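Local coordinates for protein congerin-2 (PDB 1IS3) that binds beta-galactosides such as lactose as a homodimeric galectin of the conger eel, although its physiological role is not yet known, at residues Met43-Arg48 with Asn56-Asn61. Numbering follows the deposited sequence.
Sequences MHMDHR and NVLVLN. With GAL (beta-D-galactopyranose), chain B; BGC (beta-D-glucopyranose), chain C.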
loop_
_atom_site.group_PDB
_atom_site.type_symbol
_atom_site.label_atom_id
_atom_site.label_comp_id
_atom_site.label_asym_id
_atom_site.label_seq_id
_atom_site.Cartn_x
_atom_site.Cartn_y
_atom_site.Cartn_z
ATOM N N MET A 43 -8.902 2.131 -14.363
ATOM C CA MET A 43 -7.821 2.680 -15.163
ATOM C C MET A 43 -6.711 1.626 -15.181
ATOM O O MET A 43 -6.122 1.334 -14.129
ATOM C CB MET A 43 -7.341 3.979 -14.523
ATOM C CG MET A 43 -6.467 4.885 -15.410
ATOM S SD MET A 43 -4.863 4.185 -15.795
ATOM C CE MET A 43 -4.060 4.218 -14.211
ATOM N N HIS A 44 -6.533 0.975 -16.330
ATOM C CA HIS A 44 -5.444 0.052 -16.600
ATOM C C HIS A 44 -4.412 0.816 -17.454
ATOM O O HIS A 44 -4.809 1.296 -18.511
ATOM C CB HIS A 44 -5.992 -1.162 -17.360
ATOM C CG HIS A 44 -4.943 -2.118 -17.975
ATOM N ND1 HIS A 44 -4.182 -3.020 -17.359
ATOM C CD2 HIS A 44 -4.678 -2.278 -19.337
ATOM C CE1 HIS A 44 -3.491 -3.719 -18.239
ATOM N NE2 HIS A 44 -3.800 -3.262 -19.430
ATOM N N MET A 45 -3.135 0.951 -17.090
ATOM C CA MET A 45 -2.151 1.653 -17.885
ATOM C C MET A 45 -1.065 0.608 -18.171
ATOM O O MET A 45 -0.272 0.215 -17.285
ATOM C CB MET A 45 -1.641 2.780 -17.049
ATOM C CG MET A 45 -0.564 3.523 -17.764
ATOM S SD MET A 45 0.088 4.789 -16.635
ATOM C CE MET A 45 0.642 5.824 -17.936
ATOM N N ASP A 46 -1.020 0.094 -19.393
ATOM C CA ASP A 46 -0.096 -0.948 -19.747
ATOM C C ASP A 46 1.096 -0.344 -20.478
ATOM O O ASP A 46 0.945 0.522 -21.348
ATOM C CB ASP A 46 -0.851 -1.953 -20.602
ATOM C CG ASP A 46 -0.170 -3.297 -20.706
ATOM O OD1 ASP A 46 0.552 -3.696 -19.804
ATOM O OD2 ASP A 46 -0.360 -3.981 -21.705
ATOM N N HIS A 47 2.292 -0.779 -20.108
ATOM C CA HIS A 47 3.538 -0.241 -20.627
ATOM C C HIS A 47 4.114 -1.349 -21.484
ATOM O O HIS A 47 4.584 -2.356 -20.938
ATOM C CB HIS A 47 4.533 0.105 -19.498
ATOM C CG HIS A 47 3.970 1.023 -18.432
ATOM N ND1 HIS A 47 2.993 0.716 -17.559
ATOM C CD2 HIS A 47 4.428 2.276 -18.131
ATOM C CE1 HIS A 47 2.846 1.728 -16.730
ATOM N NE2 HIS A 47 3.714 2.645 -17.088
ATOM N N ARG A 48 4.046 -1.215 -22.813
ATOM C CA ARG A 48 4.412 -2.329 -23.685
ATOM C C ARG A 48 5.749 -2.106 -24.362
ATOM O O ARG A 48 5.882 -1.216 -25.217
ATOM C CB ARG A 48 3.335 -2.523 -24.750
ATOM C CG ARG A 48 2.018 -3.004 -24.133
ATOM C CD ARG A 48 0.856 -3.036 -25.140
ATOM N NE ARG A 48 -0.398 -3.430 -24.477
ATOM C CZ ARG A 48 -1.537 -3.788 -25.093
ATOM N NH1 ARG A 48 -2.629 -4.137 -24.390
ATOM N NH2 ARG A 48 -1.586 -3.760 -26.414
ATOM N N ASN A 56 7.031 -0.143 -27.471
ATOM C CA ASN A 56 7.221 1.148 -26.821
ATOM C C ASN A 56 5.990 2.058 -26.958
ATOM O O ASN A 56 5.976 3.195 -27.468
ATOM C CB ASN A 56 8.508 1.852 -27.382
ATOM C CG ASN A 56 9.719 0.929 -27.290
ATOM O OD1 ASN A 56 9.983 0.271 -26.278
ATOM N ND2 ASN A 56 10.423 0.706 -28.400
ATOM N N VAL A 57 4.877 1.535 -26.429
ATOM C CA VAL A 57 3.611 2.272 -26.446
ATOM C C VAL A 57 2.917 2.081 -25.096
ATOM O O VAL A 57 3.124 1.059 -24.409
ATOM C CB VAL A 57 2.753 1.736 -27.679
ATOM C CG1 VAL A 57 2.479 0.282 -27.549
ATOM C CG2 VAL A 57 1.414 2.456 -27.757
ATOM N N LEU A 58 2.164 3.112 -24.705
ATOM C CA LEU A 58 1.298 3.007 -23.551
ATOM C C LEU A 58 -0.101 2.686 -24.051
ATOM O O LEU A 58 -0.543 3.274 -25.039
ATOM C CB LEU A 58 1.208 4.310 -22.726
ATOM C CG LEU A 58 2.413 4.734 -21.866
ATOM C CD1 LEU A 58 2.054 6.066 -21.169
ATOM C CD2 LEU A 58 2.770 3.678 -20.844
ATOM N N VAL A 59 -0.803 1.762 -23.410
ATOM C CA VAL A 59 -2.176 1.455 -23.777
ATOM C C VAL A 59 -3.015 1.615 -22.502
ATOM O O VAL A 59 -2.688 1.021 -21.452
ATOM C CB VAL A 59 -2.262 0.004 -24.322
ATOM C CG1 VAL A 59 -3.719 -0.390 -24.621
ATOM C CG2 VAL A 59 -1.445 -0.088 -25.623
ATOM N N LEU A 60 -4.081 2.417 -22.566
ATOM C CA LEU A 60 -4.963 2.655 -21.430
ATOM C C LEU A 60 -6.370 2.113 -21.700
ATOM O O LEU A 60 -6.885 2.221 -22.829
ATOM C CB LEU A 60 -5.042 4.152 -21.138
ATOM C CG LEU A 60 -3.696 4.695 -20.649
ATOM C CD1 LEU A 60 -2.921 5.252 -21.836
ATOM C CD2 LEU A 60 -3.933 5.734 -19.588
ATOM N N ASN A 61 -6.990 1.502 -20.695
ATOM C CA ASN A 61 -8.327 0.955 -20.864
ATOM C C ASN A 61 -9.005 0.671 -19.526
ATOM O O ASN A 61 -8.384 0.860 -18.471
ATOM C CB ASN A 61 -8.241 -0.337 -21.700
ATOM C CG ASN A 61 -9.493 -0.669 -22.533
ATOM O OD1 ASN A 61 -10.567 -0.116 -22.342
ATOM N ND2 ASN A 61 -9.423 -1.609 -23.453
HETATM C C1 GAL B . -5.229 -6.530 -24.407
HETATM C C2 GAL B . -4.412 -7.244 -23.338
HETATM C C3 GAL B . -4.966 -6.950 -21.951
HETATM C C4 GAL B . -5.077 -5.438 -21.737
HETATM C C5 GAL B . -5.904 -4.837 -22.866
HETATM C C6 GAL B . -6.033 -3.341 -22.755
HETATM O O2 GAL B . -4.449 -8.638 -23.572
HETATM O O3 GAL B . -4.113 -7.519 -20.970
HETATM O O4 GAL B . -3.788 -4.837 -21.706
HETATM O O5 GAL B . -5.291 -5.122 -24.137
HETATM O O6 GAL B . -6.871 -2.833 -23.778
HETATM C C2 BGC C . -5.250 -5.204 -29.011
HETATM C C3 BGC C . -4.492 -5.479 -27.713
HETATM C C4 BGC C . -5.346 -6.360 -26.807
HETATM C C5 BGC C . -5.743 -7.644 -27.558
HETATM C C6 BGC C . -6.687 -8.519 -26.760
HETATM C C1 BGC C . -5.600 -6.533 -29.672
HETATM O O1 BGC C . -6.325 -6.296 -30.830
HETATM O O2 BGC C . -4.449 -4.425 -29.888
HETATM O O3 BGC C . -4.186 -4.259 -27.063
HETATM O O4 BGC C . -4.596 -6.705 -25.629
HETATM O O5 BGC C . -6.417 -7.313 -28.789
HETATM O O6 BGC C . -7.856 -7.799 -26.393
#
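His44, Asp46 and Arg48 pair with Asn61, Val59 and Val57 through backbone hydrogen bonds running in both directions; the short strands run at 161° to each other, and the bonded pairs alternate with non-hydrogen-bonded ones, as in an antiparallel ladder. The bond from Asp46 N to Val59 O is 2.8 Å long and almost straight at the hydrogen (175°). In the intervening non-hydrogen-bonded pairs, Leu60 CA and Leu58 CA direct C-H groups at the carbonyls of His44 and Asp46. Where the connecting loop returns, Asn56 and Val57 both face Arg48 in a G1 beta bulge; Val57 N bonds to Arg48 O at 3.2 Å, whereas the Asn56 N bond to the same oxygen is weak.

These are neighbouring strands of the galectin beta-sandwich, and alternation of side chains gives the hairpin two unlike faces. His44, Asp46, Arg48 and Asn61 share the face that holds lactose. His44 NE2 meets galactose O4 at the ring edge, 2.8 Å away, while Asn61 ND2 donates to galactose O6 in a nearly linear bond (173°). Arg48 NH1 reaches galactose O5 at 2.8 Å as well as O4, and its NH2 donates to glucose O3 at 2.7 Å, so one guanidinium spans both sugars.

Several contacts fix that guanidinium. Its NE forms a salt bridge with Asp46 OD2 at 2.8 Å, close to the guanidinium plane; Asp46 also pairs with Arg29, and Arg48 NH2 with Asp54. The extended Arg48 chain, from CG to NE, lays the guanidinium over Val59, whose CG2 lies against one face, 3.7 Å from Arg48 NE.

On the reverse face the contacts are mainly apolar; Met45 and Leu60 also touch strand 106-110, and Leu58 touches Phe80. Met45, with its chain extended beyond CG, sets CE against Leu58 CD1, whereas Leu58 CD2 sits over one face of the His47 ring, 3.5 Å from His47 CD2; His47 ND1 bonds to Phe30 O.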